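Long-range contacts in lantibiotic dehydratase (Microbispora corallina, PDB 5EHK), which probably dehydrates serine and threonine residues of the precursor peptide of the lantibiotic NAI-107 in a tRNA-dependent reaction: residues P528-T536 and V632-S640; P287-L295 and N581-S589. All blocks are in the same frame, centred on the assembly; numbering follows the deposited sequence.

Contact 1 (P528-T536 and V632-S640)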
loop_
_atom_site.group_PDB
_atom_site.type_symbol
_atom_site.label_atom_id
_atom_site.label_comp_id
_atom_site.label_asym_id
_atom_site.label_seq_id
_atom_site.Cartn_x
_atom_site.Cartn_y
_atom_site.Cartn_z
ATOM N N PRO A 528 18.294 21.251 0.097
ATOM C CA PRO A 528 17.588 21.053 -1.175
ATOM C C PRO A 528 18.052 21.997 -2.289
ATOM O O PRO A 528 18.461 23.141 -2.033
ATOM C CB PRO A 528 16.125 21.330 -0.812
ATOM C CG PRO A 528 16.197 22.275 0.326
ATOM C CD PRO A 528 17.431 21.884 1.111
ATOM N N GLY A 529 18.018 21.491 -3.520
ATOM C CA GLY A 529 18.239 22.316 -4.693
ATOM C C GLY A 529 16.902 22.887 -5.135
ATOM O O GLY A 529 15.890 22.768 -4.422
ATOM N N SER A 530 16.877 23.460 -6.330
ATOM C CA SER A 530 15.668 24.062 -6.840
ATOM C C SER A 530 15.388 23.591 -8.268
ATOM O O SER A 530 16.249 22.967 -8.903
ATOM C CB SER A 530 15.790 25.574 -6.775
ATOM O OG SER A 530 16.057 26.097 -8.056
ATOM N N HIS A 531 14.184 23.846 -8.772
ATOM C CA HIS A 531 13.909 23.488 -10.148
ATOM C C HIS A 531 13.709 24.716 -11.023
ATOM O O HIS A 531 13.248 24.618 -12.166
ATOM C CB HIS A 531 12.709 22.559 -10.202
ATOM C CG HIS A 531 12.994 21.212 -9.622
ATOM N ND1 HIS A 531 13.910 20.341 -10.181
ATOM C CD2 HIS A 531 12.525 20.603 -8.507
ATOM C CE1 HIS A 531 13.979 19.246 -9.442
ATOM N NE2 HIS A 531 13.155 19.383 -8.418
ATOM N N HIS A 532 14.128 25.871 -10.510
ATOM C CA HIS A 532 13.990 27.135 -11.235
ATOM C C HIS A 532 15.246 28.008 -11.185
ATOM O O HIS A 532 15.678 28.422 -10.114
ATOM C CB HIS A 532 12.837 27.934 -10.655
ATOM C CG HIS A 532 12.593 29.224 -11.362
ATOM N ND1 HIS A 532 11.902 29.297 -12.555
ATOM C CD2 HIS A 532 12.976 30.486 -11.066
ATOM C CE1 HIS A 532 11.841 30.557 -12.945
ATOM N NE2 HIS A 532 12.491 31.299 -12.063
ATOM N N ALA A 533 15.844 28.281 -12.333
ATOM C CA ALA A 533 16.982 29.216 -12.380
ATOM C C ALA A 533 16.586 30.591 -11.842
ATOM O O ALA A 533 15.722 31.252 -12.423
ATOM C CB ALA A 533 17.486 29.351 -13.792
ATOM N N GLY A 534 17.145 31.002 -10.706
ATOM C CA GLY A 534 16.767 32.288 -10.131
ATOM C C GLY A 534 15.999 32.222 -8.802
ATOM O O GLY A 534 15.871 33.233 -8.086
ATOM N N ALA A 535 15.485 31.036 -8.464
ATOM C CA ALA A 535 14.653 30.896 -7.280
ATOM C C ALA A 535 15.420 31.231 -6.009
ATOM O O ALA A 535 14.911 31.956 -5.151
ATOM C CB ALA A 535 14.085 29.490 -7.195
ATOM N N THR A 536 16.642 30.707 -5.895
ATOM C CA THR A 536 17.430 30.930 -4.693
ATOM C C THR A 536 17.881 32.391 -4.587
ATOM O O THR A 536 17.964 32.948 -3.497
ATOM C CB THR A 536 18.672 30.006 -4.636
ATOM O OG1 THR A 536 18.253 28.639 -4.663
ATOM C CG2 THR A 536 19.471 30.250 -3.346
ATOM N N VAL A 632 3.025 27.713 -18.233
ATOM C CA VAL A 632 4.054 27.051 -17.468
ATOM C C VAL A 632 4.438 27.932 -16.295
ATOM O O VAL A 632 5.310 28.800 -16.396
ATOM C CB VAL A 632 5.250 26.718 -18.334
ATOM C CG1 VAL A 632 6.354 26.071 -17.496
ATOM C CG2 VAL A 632 4.797 25.827 -19.486
ATOM N N PRO A 633 3.780 27.705 -15.153
ATOM C CA PRO A 633 4.074 28.537 -13.984
ATOM C C PRO A 633 5.388 28.152 -13.336
ATOM O O PRO A 633 5.798 26.989 -13.373
ATOM C CB PRO A 633 2.909 28.258 -13.032
ATOM C CG PRO A 633 2.219 27.075 -13.561
ATOM C CD PRO A 633 2.597 26.854 -14.978
ATOM N N ALA A 634 6.050 29.139 -12.750
ATOM C CA ALA A 634 7.238 28.881 -11.962
ATOM C C ALA A 634 7.028 29.497 -10.590
ATOM O O ALA A 634 6.190 30.401 -10.415
ATOM C CB ALA A 634 8.454 29.475 -12.627
ATOM N N LEU A 635 7.753 28.971 -9.613
ATOM C CA LEU A 635 7.728 29.551 -8.291
ATOM C C LEU A 635 9.116 30.168 -8.027
ATOM O O LEU A 635 10.068 29.462 -7.697
ATOM C CB LEU A 635 7.315 28.510 -7.250
ATOM C CG LEU A 635 7.182 29.001 -5.807
ATOM C CD1 LEU A 635 6.386 30.295 -5.714
ATOM C CD2 LEU A 635 6.595 27.917 -4.894
ATOM N N PRO A 636 9.236 31.496 -8.203
ATOM C CA PRO A 636 10.542 32.166 -8.227
ATOM C C PRO A 636 11.140 32.453 -6.858
ATOM O O PRO A 636 11.888 33.416 -6.738
ATOM C CB PRO A 636 10.226 33.505 -8.893
ATOM C CG PRO A 636 8.901 33.327 -9.544
ATOM C CD PRO A 636 8.164 32.394 -8.659
ATOM N N ASN A 637 10.852 31.617 -5.868
ATOM C CA ASN A 637 11.516 31.699 -4.583
ATOM C C ASN A 637 11.748 30.296 -4.013
ATOM O O ASN A 637 11.464 29.295 -4.661
ATOM C CB ASN A 637 10.681 32.521 -3.621
ATOM C CG ASN A 637 9.326 31.893 -3.338
ATOM O OD1 ASN A 637 9.231 30.736 -2.877
ATOM N ND2 ASN A 637 8.264 32.639 -3.633
ATOM N N MET A 638 12.231 30.229 -2.782
ATOM C CA MET A 638 12.502 28.955 -2.170
ATOM C C MET A 638 11.547 28.656 -1.014
ATOM O O MET A 638 11.832 27.823 -0.151
ATOM C CB MET A 638 13.956 28.888 -1.718
ATOM C CG MET A 638 14.924 28.851 -2.860
ATOM S SD MET A 638 14.781 27.334 -3.842
ATOM C CE MET A 638 15.279 26.096 -2.662
ATOM N N VAL A 639 10.393 29.309 -0.998
ATOM C CA VAL A 639 9.368 28.884 -0.056
ATOM C C VAL A 639 8.771 27.546 -0.485
ATOM O O VAL A 639 8.465 27.326 -1.655
ATOM C CB VAL A 639 8.305 29.956 0.127
ATOM C CG1 VAL A 639 7.264 29.514 1.147
ATOM C CG2 VAL A 639 8.989 31.240 0.536
ATOM N N SER A 640 8.634 26.647 0.472
ATOM C CA SER A 640 8.177 25.293 0.206
ATOM C C SER A 640 6.687 25.229 -0.100
ATOM O O SER A 640 5.868 25.378 0.814
ATOM C CB SER A 640 8.423 24.434 1.440
ATOM O OG SER A 640 7.840 23.154 1.274
#

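Contact 2 (P287-L295 and N581-S589)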
loop_
_atom_site.group_PDB
_atom_site.type_symbol
_atom_site.label_atom_id
_atom_site.label_comp_id
_atom_site.label_asym_id
_atom_site.label_seq_id
_atom_site.Cartn_x
_atom_site.Cartn_y
_atom_site.Cartn_z
ATOM N N PRO A 287 0.751 43.574 1.566
ATOM C CA PRO A 287 1.928 43.538 0.694
ATOM C C PRO A 287 1.774 42.442 -0.345
ATOM O O PRO A 287 1.503 41.307 0.042
ATOM C CB PRO A 287 3.069 43.202 1.658
ATOM C CG PRO A 287 2.553 43.524 3.036
ATOM C CD PRO A 287 1.083 43.237 2.962
ATOM N N PRO A 288 1.900 42.781 -1.641
ATOM C CA PRO A 288 1.723 41.846 -2.766
ATOM C C PRO A 288 2.746 40.708 -2.806
ATOM O O PRO A 288 2.516 39.721 -3.505
ATOM C CB PRO A 288 1.913 42.737 -4.004
ATOM C CG PRO A 288 2.676 43.931 -3.503
ATOM C CD PRO A 288 2.218 44.141 -2.101
ATOM N N LEU A 289 3.839 40.843 -2.062
ATOM C CA LEU A 289 4.976 39.938 -2.171
ATOM C C LEU A 289 5.486 39.849 -3.613
ATOM O O LEU A 289 5.639 38.757 -4.177
ATOM C CB LEU A 289 4.659 38.543 -1.623
ATOM C CG LEU A 289 4.029 38.487 -0.240
ATOM C CD1 LEU A 289 3.977 37.059 0.240
ATOM C CD2 LEU A 289 4.783 39.354 0.736
ATOM N N ASP A 290 5.767 41.000 -4.205
ATOM C CA ASP A 290 6.284 41.017 -5.565
ATOM C C ASP A 290 7.766 41.370 -5.635
ATOM O O ASP A 290 8.329 41.467 -6.718
ATOM C CB ASP A 290 5.493 41.991 -6.424
ATOM C CG ASP A 290 5.395 43.364 -5.802
ATOM O OD1 ASP A 290 6.071 43.643 -4.777
ATOM O OD2 ASP A 290 4.624 44.172 -6.350
ATOM N N GLY A 291 8.403 41.552 -4.488
ATOM C CA GLY A 291 9.822 41.867 -4.475
ATOM C C GLY A 291 10.196 43.181 -3.809
ATOM O O GLY A 291 11.323 43.333 -3.355
ATOM N N ASP A 292 9.254 44.116 -3.737
ATOM C CA ASP A 292 9.460 45.378 -3.026
ATOM C C ASP A 292 9.542 45.169 -1.520
ATOM O O ASP A 292 9.190 44.111 -1.018
ATOM C CB ASP A 292 8.337 46.377 -3.360
ATOM C CG ASP A 292 8.626 47.812 -2.853
ATOM O OD1 ASP A 292 9.827 48.162 -2.661
ATOM O OD2 ASP A 292 7.646 48.594 -2.683
ATOM N N ASP A 293 10.004 46.198 -0.815
ATOM C CA ASP A 293 9.929 46.249 0.633
ATOM C C ASP A 293 8.444 46.312 0.979
ATOM O O ASP A 293 7.708 47.143 0.429
ATOM C CB ASP A 293 10.678 47.500 1.128
ATOM C CG ASP A 293 10.515 47.763 2.630
ATOM O OD1 ASP A 293 10.363 46.814 3.436
ATOM O OD2 ASP A 293 10.571 48.953 3.006
ATOM N N PRO A 294 7.989 45.387 1.840
ATOM C CA PRO A 294 6.606 45.346 2.318
ATOM C C PRO A 294 6.213 46.625 3.051
ATOM O O PRO A 294 5.128 47.148 2.771
ATOM C CB PRO A 294 6.582 44.131 3.262
ATOM C CG PRO A 294 8.019 43.882 3.613
ATOM C CD PRO A 294 8.772 44.254 2.360
ATOM N N LEU A 295 7.056 47.116 3.965
ATOM C CA LEU A 295 6.712 48.316 4.739
ATOM C C LEU A 295 6.451 49.511 3.823
ATOM O O LEU A 295 5.442 50.219 3.966
ATOM C CB LEU A 295 7.799 48.642 5.757
ATOM C CG LEU A 295 7.524 49.794 6.727
ATOM C CD1 LEU A 295 6.252 49.560 7.527
ATOM C CD2 LEU A 295 8.682 49.930 7.687
ATOM N N ASN A 581 8.395 35.881 5.375
ATOM C CA ASN A 581 9.547 36.784 5.273
ATOM C C ASN A 581 10.492 36.415 4.136
ATOM O O ASN A 581 11.372 37.197 3.793
ATOM C CB ASN A 581 10.352 36.784 6.575
ATOM C CG ASN A 581 9.685 37.573 7.676
ATOM O OD1 ASN A 581 9.121 38.643 7.431
ATOM N ND2 ASN A 581 9.718 37.037 8.892
ATOM N N LEU A 582 10.302 35.239 3.545
ATOM C CA LEU A 582 11.200 34.761 2.494
ATOM C C LEU A 582 10.561 34.773 1.113
ATOM O O LEU A 582 11.019 34.100 0.199
ATOM C CB LEU A 582 11.710 33.357 2.824
ATOM C CG LEU A 582 12.312 33.153 4.216
ATOM C CD1 LEU A 582 12.744 31.717 4.401
ATOM C CD2 LEU A 582 13.494 34.097 4.432
ATOM N N ALA A 583 9.485 35.533 0.976
ATOM C CA ALA A 583 8.678 35.472 -0.227
ATOM C C ALA A 583 8.689 36.799 -0.961
ATOM O O ALA A 583 7.907 36.998 -1.893
ATOM C CB ALA A 583 7.251 35.022 0.085
ATOM N N HIS A 584 9.548 37.717 -0.523
ATOM C CA HIS A 584 9.720 39.002 -1.214
ATOM C C HIS A 584 10.562 38.850 -2.476
ATOM O O HIS A 584 11.701 39.292 -2.525
ATOM C CB HIS A 584 10.360 40.005 -0.268
ATOM C CG HIS A 584 9.547 40.249 0.959
ATOM N ND1 HIS A 584 8.273 40.767 0.904
ATOM C CD2 HIS A 584 9.798 39.991 2.265
ATOM C CE1 HIS A 584 7.783 40.846 2.130
ATOM N NE2 HIS A 584 8.687 40.378 2.974
ATOM N N THR A 585 9.976 38.253 -3.511
ATOM C CA THR A 585 10.731 37.773 -4.644
ATOM C C THR A 585 10.065 38.185 -5.932
ATOM O O THR A 585 8.892 37.960 -6.111
ATOM C CB THR A 585 10.778 36.271 -4.585
ATOM O OG1 THR A 585 9.448 35.765 -4.707
ATOM C CG2 THR A 585 11.349 35.825 -3.247
ATOM N N PRO A 586 10.822 38.802 -6.841
ATOM C CA PRO A 586 10.209 39.416 -8.017
ATOM C C PRO A 586 9.802 38.421 -9.093
ATOM O O PRO A 586 10.366 37.332 -9.209
ATOM C CB PRO A 586 11.317 40.336 -8.543
ATOM C CG PRO A 586 12.585 39.684 -8.110
ATOM C CD PRO A 586 12.287 38.964 -6.819
ATOM N N SER A 587 8.855 38.832 -9.914
ATOM C CA SER A 587 8.404 38.025 -11.013
ATOM C C SER A 587 8.904 38.653 -12.308
ATOM O O SER A 587 8.751 39.868 -12.510
ATOM C CB SER A 587 6.881 37.971 -10.995
ATOM O OG SER A 587 6.355 37.634 -12.251
ATOM N N TYR A 588 9.522 37.833 -13.165
ATOM C CA TYR A 588 10.151 38.309 -14.388
ATOM C C TYR A 588 9.602 37.633 -15.633
ATOM O O TYR A 588 10.013 37.946 -16.752
ATOM C CB TYR A 588 11.666 38.116 -14.351
ATOM C CG TYR A 588 12.377 38.950 -13.314
ATOM C CD1 TYR A 588 12.232 40.347 -13.288
ATOM C CD2 TYR A 588 13.213 38.352 -12.371
ATOM C CE1 TYR A 588 12.887 41.124 -12.321
ATOM C CE2 TYR A 588 13.876 39.116 -11.413
ATOM C CZ TYR A 588 13.715 40.502 -11.392
ATOM O OH TYR A 588 14.382 41.262 -10.448
ATOM N N SER A 589 8.722 36.661 -15.458
ATOM C CA SER A 589 8.010 36.141 -16.611
ATOM C C SER A 589 7.072 37.274 -17.029
ATOM O O SER A 589 6.905 38.265 -16.301
ATOM C CB SER A 589 7.240 34.873 -16.220
ATOM O OG SER A 589 8.089 33.970 -15.504
HETATM O O HOH W 1 6.067 36.154 -3.384
HETATM O O HOH W 2 8.067 41.569 -1.628
#

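Contact 1 (P528-T536 and V632-S640)
Met-638 reaches from the loop 635-640 over to Ser-530 and Thr-536. With CG anti to its carbonyl carbon (chi1 -69°) and two further bends at chi2 and chi3, its chain folds along 529-536 instead of stretching past it: CG lies 3.7 Å from Thr-536 CA, SD meets Ser-530 CB at 3.6 Å, and CE ends 3.8 Å from the carbonyl O of Gly-529. The hydroxyls of Ser-530 and Thr-536 have their own partner in Glu-502, so Thr-536 OG1, the hydroxyl beside the thioether, is already bonded.

Ala-535 fills the middle, where the two backbones come closest. Its CB sits 3.7 Å from Asn-637 O, and its carbonyl O takes a CA-H...O contact from Asn-637 CA (3.5 Å); no conventional hydrogen bond joins the segments. At the far end His-532, CG anti to the backbone N, sets its ring obliquely against the end of strand 629-634, with ND1 3.5 Å from Ala-634 CB and CD2 4.1 Å from Pro-636 CA. A hydrogen bond between NE2 and Gln-555 OE1 fixes the ring's rotation.

Local turns shape both partners: an ST turn at Ser-530 and a type II turn from His-532 to Ala-535 pack against an Asx turn at Asn-637, where the loop after strand 521-524 meets the exit of strand 629-634 from its mixed sheet.

Contact 2 (P287-L295 and N581-S589)
The two backbones come closest at Gly-291 and Thr-585, whose CA atoms are 4.2 Å apart; no direct hydrogen bond joins the segments, but a CA-H...O contact runs from Pro-586 CA to Asp-290 O (3.1 Å). Gly-291, at phi 121°, a region open chiefly to glycine, lays its bare CA against the peptide joining His-584 and Thr-585.

His-584 buries more surface than any other residue of the contact. It is the centre of an inverse gamma turn, and with CG anti to its own carbonyl carbon (chi1 -60°) the imidazole lies against Leu-289 and Pro-294. Pro-294 covers one face of the ring: CD stands over it in a CH-pi contact, 3.8 Å from the centroid and off-centre toward the rim, while Pro-294 CG approaches His-584 CE1; the side chains of Pro-294 and His-584 cross at about a right angle. Leu-289 comes in obliquely, its CD2 3.6 Å from His-584 CE1, and its other methyl, CD1, packs on Ala-583 CB.

Pro-294 opens helix 294-306, and Asp-293 before it is the N-cap, its OD1 weakly bonded to Leu-295 N. The imidazole is therefore lodged at a helix start, where helix 174-185 also contributes: Met-174 touches His-584 and Leu-177 touches Pro-294.

Water carries the polar part of the joint. Water 2 lies in the ring plane of His-584, 2.7 Å from ND1, accepts from Gly-291 N and donates to Asp-292 O, so three groups grip it and the ring's rotation is steadied. Water 1 bridges two carbonyls, donating to Leu-289 O (2.8 Å) and to Ala-583 O. Asp-290 has its CB directed away from 581-589, and its OD2 bonds to Ser-600 OG.

From the N terminus the chain meets 287-295 first, then 528-536, 581-589 and 632-640, so the two contacts cross instead of nesting. Contact 2 closes a long excursion of 285 residues, bringing the start of helix 294-306 onto the loop before strand 591-595; contact 1 closes a shorter one of 95 residues that begins inside it and ends beyond it. Strands 591-595 and 629-634 belong to the same mixed sheet, which both contacts border. Their centres are 14 Å apart, and they touch directly: Asn-637 CB packs on Thr-585 CG2 at 3.4 Å, with Pro-636 against Pro-586 and Val-639 against Leu-582.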